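Local coordinates for protein methyltransferase (Streptococcus mutans, PDB 2B78) that probably transfers methyl groups from S-adenosyl-L-methionine, perhaps to RNA, although its substrate is not established, at residues Phe121-Ser126 / Ala149-Arg154; Asp113-Phe118 / Thr193-Asp198; Asn145-Tyr150 / Tyr166-Pro171. All blocks are in the same frame, centred on the assembly; numbering follows the deposited sequence.

Contact 1 of 3, residues Phe121-Ser126 / Ala149-Arg154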
loop_
_atom_site.group_PDB
_atom_site.type_symbol
_atom_site.label_atom_id
_atom_site.label_comp_id
_atom_site.label_asym_id
_atom_site.label_seq_id
_atom_site.Cartn_x
_atom_site.Cartn_y
_atom_site.Cartn_z
ATOM N N PHE A 121 1.195 8.386 -11.293
ATOM C CA PHE A 121 2.132 9.106 -10.442
ATOM C C PHE A 121 1.388 9.532 -9.187
ATOM O O PHE A 121 0.214 9.915 -9.259
ATOM C CB PHE A 121 2.614 10.384 -11.136
ATOM C CG PHE A 121 3.630 10.163 -12.216
ATOM C CD1 PHE A 121 4.978 10.385 -11.971
ATOM C CD2 PHE A 121 3.240 9.755 -13.488
ATOM C CE1 PHE A 121 5.922 10.204 -12.978
ATOM C CE2 PHE A 121 4.182 9.573 -14.500
ATOM C CZ PHE A 121 5.520 9.798 -14.243
ATOM N N SER A 122 2.067 9.482 -8.048
ATOM C CA SER A 122 1.470 9.917 -6.796
ATOM C C SER A 122 2.444 10.854 -6.107
ATOM O O SER A 122 3.615 10.512 -5.882
ATOM C CB SER A 122 1.138 8.727 -5.894
ATOM O OG SER A 122 0.061 7.982 -6.438
ATOM N N TRP A 123 1.962 12.052 -5.795
ATOM C CA TRP A 123 2.777 13.067 -5.131
ATOM C C TRP A 123 2.385 13.158 -3.650
ATOM O O TRP A 123 1.252 13.523 -3.323
ATOM C CB TRP A 123 2.564 14.423 -5.811
ATOM C CG TRP A 123 2.630 14.368 -7.314
ATOM C CD1 TRP A 123 1.596 14.566 -8.184
ATOM C CD2 TRP A 123 3.776 14.054 -8.119
ATOM N NE1 TRP A 123 2.025 14.394 -9.479
ATOM C CE2 TRP A 123 3.359 14.082 -9.469
ATOM C CE3 TRP A 123 5.116 13.756 -7.831
ATOM C CZ2 TRP A 123 4.231 13.814 -10.530
ATOM C CZ3 TRP A 123 5.982 13.490 -8.886
ATOM C CH2 TRP A 123 5.536 13.525 -10.220
ATOM N N TYR A 124 3.334 12.857 -2.763
ATOM C CA TYR A 124 3.074 12.867 -1.325
ATOM C C TYR A 124 3.371 14.168 -0.584
ATOM O O TYR A 124 3.084 14.278 0.610
ATOM C CB TYR A 124 3.833 11.714 -0.650
ATOM C CG TYR A 124 3.309 10.352 -1.030
ATOM C CD1 TYR A 124 3.416 9.887 -2.338
ATOM C CD2 TYR A 124 2.696 9.528 -0.084
ATOM C CE1 TYR A 124 2.926 8.635 -2.700
ATOM C CE2 TYR A 124 2.201 8.267 -0.438
ATOM C CZ TYR A 124 2.323 7.833 -1.750
ATOM O OH TYR A 124 1.846 6.596 -2.117
ATOM N N ASN A 125 3.948 15.149 -1.270
ATOM C CA ASN A 125 4.230 16.424 -0.626
ATOM C C ASN A 125 4.269 17.561 -1.647
ATOM O O ASN A 125 4.448 17.328 -2.844
ATOM C CB ASN A 125 5.534 16.345 0.186
ATOM C CG ASN A 125 6.757 16.084 -0.669
ATOM O OD1 ASN A 125 7.176 16.936 -1.454
ATOM N ND2 ASN A 125 7.352 14.897 -0.510
ATOM N N SER A 126 4.087 18.791 -1.177
ATOM C CA SER A 126 4.067 19.938 -2.079
ATOM C C SER A 126 5.369 20.187 -2.829
ATOM O O SER A 126 5.354 20.701 -3.954
ATOM C CB SER A 126 3.668 21.204 -1.321
ATOM O OG SER A 126 4.545 21.459 -0.241
ATOM N N ALA A 149 -0.726 8.780 -18.841
ATOM C CA ALA A 149 -0.441 8.855 -17.415
ATOM C C ALA A 149 -1.435 9.715 -16.649
ATOM O O ALA A 149 -2.011 10.671 -17.187
ATOM C CB ALA A 149 0.972 9.398 -17.194
ATOM N N TYR A 150 -1.609 9.360 -15.379
ATOM C CA TYR A 150 -2.491 10.057 -14.458
ATOM C C TYR A 150 -1.697 10.336 -13.195
ATOM O O TYR A 150 -0.628 9.758 -12.990
ATOM C CB TYR A 150 -3.696 9.187 -14.122
ATOM C CG TYR A 150 -4.662 9.084 -15.262
ATOM C CD1 TYR A 150 -5.761 9.946 -15.350
ATOM C CD2 TYR A 150 -4.457 8.162 -16.284
ATOM C CE1 TYR A 150 -6.631 9.888 -16.438
ATOM C CE2 TYR A 150 -5.316 8.097 -17.374
ATOM C CZ TYR A 150 -6.399 8.962 -17.444
ATOM O OH TYR A 150 -7.242 8.904 -18.531
ATOM N N GLU A 151 -2.215 11.220 -12.355
ATOM C CA GLU A 151 -1.535 11.562 -11.117
ATOM C C GLU A 151 -2.500 11.725 -9.948
ATOM O O GLU A 151 -3.636 12.155 -10.133
ATOM C CB GLU A 151 -0.739 12.859 -11.296
ATOM C CG GLU A 151 -1.609 14.114 -11.441
ATOM C CD GLU A 151 -0.795 15.365 -11.713
ATOM O OE1 GLU A 151 0.382 15.413 -11.303
ATOM O OE2 GLU A 151 -1.335 16.312 -12.330
ATOM N N LYS A 152 -2.036 11.371 -8.750
ATOM C CA LYS A 152 -2.828 11.525 -7.530
ATOM C C LYS A 152 -2.099 12.522 -6.636
ATOM O O LYS A 152 -0.878 12.458 -6.509
ATOM C CB LYS A 152 -2.943 10.197 -6.759
ATOM C CG LYS A 152 -3.594 9.042 -7.507
ATOM C CD LYS A 152 -5.013 9.374 -7.932
ATOM C CE LYS A 152 -5.695 8.161 -8.543
ATOM N NZ LYS A 152 -7.048 8.486 -9.075
ATOM N N ILE A 153 -2.843 13.451 -6.037
ATOM C CA ILE A 153 -2.276 14.425 -5.110
ATOM C C ILE A 153 -2.548 13.846 -3.723
ATOM O O ILE A 153 -3.703 13.736 -3.307
ATOM C CB ILE A 153 -2.967 15.796 -5.229
ATOM C CG1 ILE A 153 -2.773 16.354 -6.634
ATOM C CG2 ILE A 153 -2.407 16.763 -4.205
ATOM C CD1 ILE A 153 -1.353 16.298 -7.118
ATOM N N ARG A 154 -1.484 13.479 -3.015
ATOM C CA ARG A 154 -1.610 12.867 -1.693
ATOM C C ARG A 154 -1.192 13.771 -0.539
ATOM O O ARG A 154 -0.588 13.306 0.428
ATOM C CB ARG A 154 -0.776 11.589 -1.652
ATOM C CG ARG A 154 -1.048 10.652 -2.808
ATOM C CD ARG A 154 -2.118 9.662 -2.449
ATOM N NE ARG A 154 -1.728 8.926 -1.251
ATOM C CZ ARG A 154 -2.232 7.750 -0.899
ATOM N NH1 ARG A 154 -3.152 7.170 -1.660
ATOM N NH2 ARG A 154 -1.816 7.155 0.213
#
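W123 and E151 meet on one face of a parallel strand pair, the indole edge turned toward the carboxylate. The ring and carboxylate planes stand 75° apart, and NE1 of W123 donates to OE1 of E151 over 2.7 Å, with the acceptor slightly out of the indole plane. OE1 receives it on its anti lone pair, the side away from OE2, and the same oxygen forms a salt bridge with R132, so two donors grip it. E151 is brought there by a first torsion that sets CG between its backbone N and carbonyl carbon (chi1 70°), followed by an extended chain. F121 lies on the same face: its CB rests over the W123 ring, toward the rim, while the edge of its own ring approaches A149, where CE2 of F121 lies 4.2 Å from CB of A149. Near the end of the strands, CD1 of I153 packs at the indole edge, 3.6 Å from CD1 of W123.

The other face carries S122 and K152. OG of S122 lies against the aliphatic start of K152, 3.7 Å from its CB, whereas the ammonium group leads off to G190, L187 and S162. Y124 and R154 follow on the same side, just past the strand ends. They lie alongside each other, pointing the same way with ring and guanidinium planes 44° apart; CB of R154 sits over the tyrosine face, and OH of Y124 lies above a face of the guanidinium. Beneath these side chains the backbone bonds alternate, as from F121 N to Y150 O at 2.8 Å and from W123 N to K152 O at 3.0 Å. Strand 118-123, the helices 126-130 and 132-142 and strand 148-153 thus follow one another as a beta-alpha-beta crossover, with both strands inside a five-stranded mixed sheet.

Contact 2 of 3, residues Asp113-Phe118 / Thr193-Asp198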
loop_
_atom_site.group_PDB
_atom_site.type_symbol
_atom_site.label_atom_id
_atom_site.label_comp_id
_atom_site.label_asym_id
_atom_site.label_seq_id
_atom_site.Cartn_x
_atom_site.Cartn_y
_atom_site.Cartn_z
ATOM N N ASP A 113 3.049 3.855 -10.325
ATOM C CA ASP A 113 2.547 2.516 -10.580
ATOM C C ASP A 113 2.223 2.365 -12.053
ATOM O O ASP A 113 1.935 3.342 -12.745
ATOM C CB ASP A 113 1.272 2.249 -9.770
ATOM C CG ASP A 113 1.506 2.289 -8.272
ATOM O OD1 ASP A 113 2.407 1.568 -7.796
ATOM O OD2 ASP A 113 0.781 3.030 -7.569
ATOM N N CYS A 114 2.298 1.140 -12.548
ATOM C CA CYS A 114 1.929 0.921 -13.922
ATOM C C CYS A 114 0.689 0.045 -13.864
ATOM O O CYS A 114 0.623 -0.923 -13.090
ATOM C CB CYS A 114 3.061 0.252 -14.702
ATOM S SG CYS A 114 3.272 -1.500 -14.424
ATOM N N TYR A 115 -0.310 0.428 -14.648
ATOM C CA TYR A 115 -1.568 -0.290 -14.735
ATOM C C TYR A 115 -1.794 -0.586 -16.205
ATOM O O TYR A 115 -2.434 0.191 -16.906
ATOM C CB TYR A 115 -2.713 0.578 -14.207
ATOM C CG TYR A 115 -2.860 0.599 -12.701
ATOM C CD1 TYR A 115 -3.719 -0.298 -12.054
ATOM C CD2 TYR A 115 -2.161 1.521 -11.921
ATOM C CE1 TYR A 115 -3.883 -0.268 -10.657
ATOM C CE2 TYR A 115 -2.314 1.552 -10.528
ATOM C CZ TYR A 115 -3.181 0.658 -9.910
ATOM O OH TYR A 115 -3.369 0.722 -8.545
ATOM N N GLY A 116 -1.264 -1.709 -16.679
ATOM C CA GLY A 116 -1.435 -2.037 -18.081
ATOM C C GLY A 116 -0.633 -1.090 -18.954
ATOM O O GLY A 116 0.590 -0.999 -18.825
ATOM N N ASP A 117 -1.322 -0.370 -19.833
ATOM C CA ASP A 117 -0.659 0.569 -20.736
ATOM C C ASP A 117 -0.541 1.991 -20.194
ATOM O O ASP A 117 -0.003 2.870 -20.866
ATOM C CB ASP A 117 -1.394 0.612 -22.073
ATOM C CG ASP A 117 -1.323 -0.704 -22.820
ATOM O OD1 ASP A 117 -0.197 -1.209 -23.035
ATOM O OD2 ASP A 117 -2.391 -1.229 -23.194
ATOM N N PHE A 118 -1.029 2.212 -18.980
ATOM C CA PHE A 118 -0.992 3.533 -18.367
ATOM C C PHE A 118 -0.216 3.553 -17.054
ATOM O O PHE A 118 -0.075 2.527 -16.384
ATOM C CB PHE A 118 -2.427 4.014 -18.127
ATOM C CG PHE A 118 -3.224 4.180 -19.390
ATOM C CD1 PHE A 118 -3.208 5.385 -20.087
ATOM C CD2 PHE A 118 -3.962 3.115 -19.906
ATOM C CE1 PHE A 118 -3.914 5.524 -21.284
ATOM C CE2 PHE A 118 -4.669 3.248 -21.099
ATOM C CZ PHE A 118 -4.643 4.455 -21.786
ATOM N N THR A 193 -7.619 3.285 -6.637
ATOM C CA THR A 193 -7.751 2.732 -7.976
ATOM C C THR A 193 -8.575 1.460 -8.126
ATOM O O THR A 193 -8.609 0.890 -9.213
ATOM C CB THR A 193 -6.373 2.410 -8.528
ATOM O OG1 THR A 193 -5.818 1.328 -7.766
ATOM C CG2 THR A 193 -5.468 3.612 -8.424
ATOM N N GLY A 194 -9.206 0.990 -7.054
ATOM C CA GLY A 194 -9.999 -0.227 -7.157
ATOM C C GLY A 194 -9.252 -1.441 -6.643
ATOM O O GLY A 194 -9.831 -2.516 -6.480
ATOM N N ILE A 195 -7.953 -1.285 -6.414
ATOM C CA ILE A 195 -7.155 -2.385 -5.904
ATOM C C ILE A 195 -5.890 -1.860 -5.233
ATOM O O ILE A 195 -5.411 -0.757 -5.544
ATOM C CB ILE A 195 -6.772 -3.378 -7.040
ATOM C CG1 ILE A 195 -6.151 -4.647 -6.435
ATOM C CG2 ILE A 195 -5.751 -2.745 -7.982
ATOM C CD1 ILE A 195 -6.009 -5.800 -7.431
ATOM N N PHE A 196 -5.375 -2.624 -4.275
ATOM C CA PHE A 196 -4.133 -2.251 -3.612
ATOM C C PHE A 196 -3.132 -3.288 -4.069
ATOM O O PHE A 196 -3.165 -4.444 -3.643
ATOM C CB PHE A 196 -4.299 -2.254 -2.092
ATOM C CG PHE A 196 -4.932 -0.993 -1.564
ATOM C CD1 PHE A 196 -4.159 0.148 -1.349
ATOM C CD2 PHE A 196 -6.303 -0.922 -1.366
ATOM C CE1 PHE A 196 -4.748 1.348 -0.950
ATOM C CE2 PHE A 196 -6.905 0.273 -0.968
ATOM C CZ PHE A 196 -6.122 1.411 -0.761
ATOM N N LEU A 197 -2.252 -2.866 -4.967
ATOM C CA LEU A 197 -1.261 -3.754 -5.545
ATOM C C LEU A 197 -0.313 -4.386 -4.545
ATOM O O LEU A 197 0.194 -5.482 -4.788
ATOM C CB LEU A 197 -0.456 -3.008 -6.624
ATOM C CG LEU A 197 -1.259 -2.461 -7.820
ATOM C CD1 LEU A 197 -0.320 -1.735 -8.772
ATOM C CD2 LEU A 197 -1.959 -3.595 -8.551
ATOM N N ASP A 198 -0.064 -3.713 -3.424
ATOM C CA ASP A 198 0.854 -4.277 -2.440
ATOM C C ASP A 198 0.382 -5.590 -1.816
ATOM O O ASP A 198 1.175 -6.314 -1.227
ATOM C CB ASP A 198 1.186 -3.253 -1.337
ATOM C CG ASP A 198 -0.049 -2.627 -0.709
ATOM O OD1 ASP A 198 -1.016 -3.351 -0.419
ATOM O OD2 ASP A 198 -0.036 -1.393 -0.494
#
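Y115 and T193 form a buried side-chain contact, with one polar link among apolar neighbours, that joins the end of strand 110-115 to the loop leading into helix 200-210. The two backbones stay well apart, and the tyrosine ring spans the gap. Its hydroxyl lies 2.6 Å from OG1 of T193, a hydrogen bond in which either oxygen could be the donor. In T193, OG1 stands between the backbone N and the carbonyl carbon (chi1 67°), which leaves CG2 beside the backbone N; CB and CG2 also come close to the phenol oxygen, CB at 3.4 Å from OH of Y115. The two side chains meet at a slant.

Y115 also opens the turn of a beta hairpin with a two-residue loop, G116 and D117: a type II' turn from Y115 to F118, with G116 at positive phi, links strand 110-115 to strand 118-123. Backbone bonds run both ways across this turn, the shorter from Y115 N to F118 O at 2.7 Å. The hairpin belongs to the five-stranded sheet, while T193 belongs to the chain leading toward the Rossmann-like methyltransferase sheet.

Apolar branches pack beside the hydroxyl end of the ring. CG2 of I195 comes up at its edge, 4.1 Å from CE1 of Y115, and L197 reaches obliquely with CD1, 3.9 Å from CZ of Y115. Further packing on the tyrosine comes from A96, F174, V185 and L187. D113 only grazes L197; its OD1 is in a salt bridge with R98. The side chain of T193 is about 9 Å from that of R246, a residue that binds S-adenosyl-L-homocysteine.

Contact 3 of 3, residues Asn145-Tyr150 / Tyr166-Pro171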
loop_
_atom_site.group_PDB
_atom_site.type_symbol
_atom_site.label_atom_id
_atom_site.label_comp_id
_atom_site.label_asym_id
_atom_site.label_seq_id
_atom_site.Cartn_x
_atom_site.Cartn_y
_atom_site.Cartn_z
ATOM N N ASN A 145 7.306 4.074 -23.729
ATOM C CA ASN A 145 6.219 3.317 -24.335
ATOM C C ASN A 145 4.834 3.250 -23.680
ATOM O O ASN A 145 3.965 2.512 -24.154
ATOM C CB ASN A 145 6.719 1.898 -24.632
ATOM C CG ASN A 145 7.995 1.896 -25.468
ATOM O OD1 ASN A 145 8.183 2.751 -26.334
ATOM N ND2 ASN A 145 8.870 0.927 -25.221
ATOM N N PHE A 146 4.611 3.987 -22.599
ATOM C CA PHE A 146 3.288 3.963 -21.986
ATOM C C PHE A 146 2.368 4.840 -22.835
ATOM O O PHE A 146 2.815 5.821 -23.424
ATOM C CB PHE A 146 3.353 4.470 -20.545
ATOM C CG PHE A 146 3.848 3.436 -19.574
ATOM C CD1 PHE A 146 3.085 2.303 -19.300
ATOM C CD2 PHE A 146 5.077 3.578 -18.952
ATOM C CE1 PHE A 146 3.544 1.329 -18.422
ATOM C CE2 PHE A 146 5.543 2.606 -18.071
ATOM C CZ PHE A 146 4.776 1.483 -17.807
ATOM N N LEU A 147 1.091 4.481 -22.902
ATOM C CA LEU A 147 0.130 5.236 -23.707
ATOM C C LEU A 147 -0.330 6.537 -23.059
ATOM O O LEU A 147 -0.672 7.504 -23.753
ATOM C CB LEU A 147 -1.095 4.369 -24.000
ATOM C CG LEU A 147 -0.857 3.004 -24.646
ATOM C CD1 LEU A 147 -2.202 2.342 -24.873
ATOM C CD2 LEU A 147 -0.102 3.157 -25.961
ATOM N N GLY A 148 -0.354 6.560 -21.732
ATOM C CA GLY A 148 -0.793 7.747 -21.026
ATOM C C GLY A 148 -0.462 7.685 -19.554
ATOM O O GLY A 148 0.022 6.659 -19.066
ATOM N N ALA A 149 -0.726 8.780 -18.841
ATOM C CA ALA A 149 -0.441 8.855 -17.415
ATOM C C ALA A 149 -1.435 9.715 -16.649
ATOM O O ALA A 149 -2.011 10.671 -17.187
ATOM C CB ALA A 149 0.972 9.398 -17.194
ATOM N N TYR A 150 -1.609 9.360 -15.379
ATOM C CA TYR A 150 -2.491 10.057 -14.458
ATOM C C TYR A 150 -1.697 10.336 -13.195
ATOM O O TYR A 150 -0.628 9.758 -12.990
ATOM C CB TYR A 150 -3.696 9.187 -14.122
ATOM C CG TYR A 150 -4.662 9.084 -15.262
ATOM C CD1 TYR A 150 -5.761 9.946 -15.350
ATOM C CD2 TYR A 150 -4.457 8.162 -16.284
ATOM C CE1 TYR A 150 -6.631 9.888 -16.438
ATOM C CE2 TYR A 150 -5.316 8.097 -17.374
ATOM C CZ TYR A 150 -6.399 8.962 -17.444
ATOM O OH TYR A 150 -7.242 8.904 -18.531
ATOM N N TYR A 166 -0.482 13.049 -18.846
ATOM C CA TYR A 166 0.069 13.172 -20.194
ATOM C C TYR A 166 -0.351 12.014 -21.080
ATOM O O TYR A 166 -0.814 10.987 -20.589
ATOM C CB TYR A 166 1.605 13.295 -20.162
ATOM C CG TYR A 166 2.392 12.048 -19.773
ATOM C CD1 TYR A 166 2.381 10.906 -20.573
ATOM C CD2 TYR A 166 3.179 12.033 -18.620
ATOM C CE1 TYR A 166 3.137 9.781 -20.238
ATOM C CE2 TYR A 166 3.939 10.910 -18.276
ATOM C CZ TYR A 166 3.910 9.790 -19.095
ATOM O OH TYR A 166 4.664 8.691 -18.777
ATOM N N GLY A 167 -0.201 12.190 -22.390
ATOM C CA GLY A 167 -0.559 11.134 -23.322
ATOM C C GLY A 167 -2.044 10.892 -23.525
ATOM O O GLY A 167 -2.868 11.790 -23.352
ATOM N N GLN A 168 -2.379 9.663 -23.909
ATOM C CA GLN A 168 -3.764 9.272 -24.150
ATOM C C GLN A 168 -4.552 9.150 -22.855
ATOM O O GLN A 168 -3.977 9.029 -21.772
ATOM C CB GLN A 168 -3.823 7.923 -24.871
ATOM C CG GLN A 168 -3.535 7.950 -26.365
ATOM C CD GLN A 168 -3.427 6.548 -26.950
ATOM O OE1 GLN A 168 -4.235 5.670 -26.646
ATOM N NE2 GLN A 168 -2.425 6.335 -27.793
ATOM N N GLU A 169 -5.875 9.191 -22.971
ATOM C CA GLU A 169 -6.745 9.037 -21.815
ATOM C C GLU A 169 -7.027 7.543 -21.724
ATOM O O GLU A 169 -6.976 6.833 -22.731
ATOM C CB GLU A 169 -8.064 9.795 -22.022
ATOM C CG GLU A 169 -7.988 11.296 -21.804
ATOM C CD GLU A 169 -8.232 11.709 -20.360
ATOM O OE1 GLU A 169 -8.095 12.917 -20.067
ATOM O OE2 GLU A 169 -8.564 10.840 -19.514
ATOM N N ALA A 170 -7.318 7.064 -20.519
ATOM C CA ALA A 170 -7.614 5.656 -20.304
ATOM C C ALA A 170 -9.113 5.499 -20.105
ATOM O O ALA A 170 -9.798 6.457 -19.756
ATOM C CB ALA A 170 -6.873 5.149 -19.061
ATOM N N PRO A 171 -9.651 4.293 -20.347
ATOM C CA PRO A 171 -11.090 4.125 -20.143
ATOM C C PRO A 171 -11.319 4.421 -18.666
ATOM O O PRO A 171 -10.430 4.165 -17.851
ATOM C CB PRO A 171 -11.314 2.651 -20.474
ATOM C CG PRO A 171 -10.279 2.386 -21.524
ATOM C CD PRO A 171 -9.058 3.088 -20.956
HETATM O O HOH W 1 -9.627 7.899 -17.206
#
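At the border of the five-stranded sheet, where the chain turns a corner on leaving edge strand 162-165, A149 and Y166 make an antiparallel hydrogen-bonded pair. The two bonds of this pair are unequal. A149 N donates to Y166 O over 2.8 Å, but the return bond from Y166 N to A149 O is longer, at 3.3 Å, and its donor sits well above the carbonyl plane, 40° out of it. Next along, G148 and G167 form a non-hydrogen-bonded pair with their CA atoms only 4.1 Å apart, an approach eased by the lack of side chains at both positions. Q168 N then reaches L147 O.

Y166 folds back over its partner: CG lies between the backbone N and the carbonyl carbon (chi1 71°), and the ring is laid flat against A149, whose CB stands 3.5 Å from the ring centroid, 12° off the normal. This is a CH-pi contact over the centre of the face. R140 makes a cation-pi interaction with the same ring.

On the other side of the strand, the hydroxyl of Y150 joins the loop. It donates to OE2 of E169 at a short 2.5 Å, meeting the carboxylate from above its plane, and it accepts a nearly straight bond from A170 N at 2.7 Å, which comes in at the edge of the ring. A water lies 2.9 Å from Y150 OH as well, so the buried phenol is well supplied with polar partners; the rings of Y150 and H164 meet edge-to-face. Q168 O, by contrast, is buried without a hydrogen-bond partner and is met merely by the CA of G148. While the Y150 hydroxyl ties down the following loop, the pairs A149-Y166 and G148-G167 carry the antiparallel pairing past strand 162-165, into the corner at Y166 where the chain leaves the sheet.

How the contacts relate
All three contacts serve the same five-stranded sheet. Contacts 1 and 2 are buried, contact 3 is half exposed at the sheet border. Strand 148-153 is shared by contacts 1 and 3, which face its two neighbours: parallel pairing with 118-123 on one side, antiparallel on the other, with the rings of F121 and Y166 packing together. The turn of contact 2 meets contact 3 through a probable hydrogen bond between D117 O and L147 N, and F118 packs on G148 and E169. Buried contact 1 combines strand pairing with an indole-carboxylate bond, contact 2 is side chain to side chain without backbone pairing, and the more exposed contact 3 adds a loop held by a tyrosine hydroxyl.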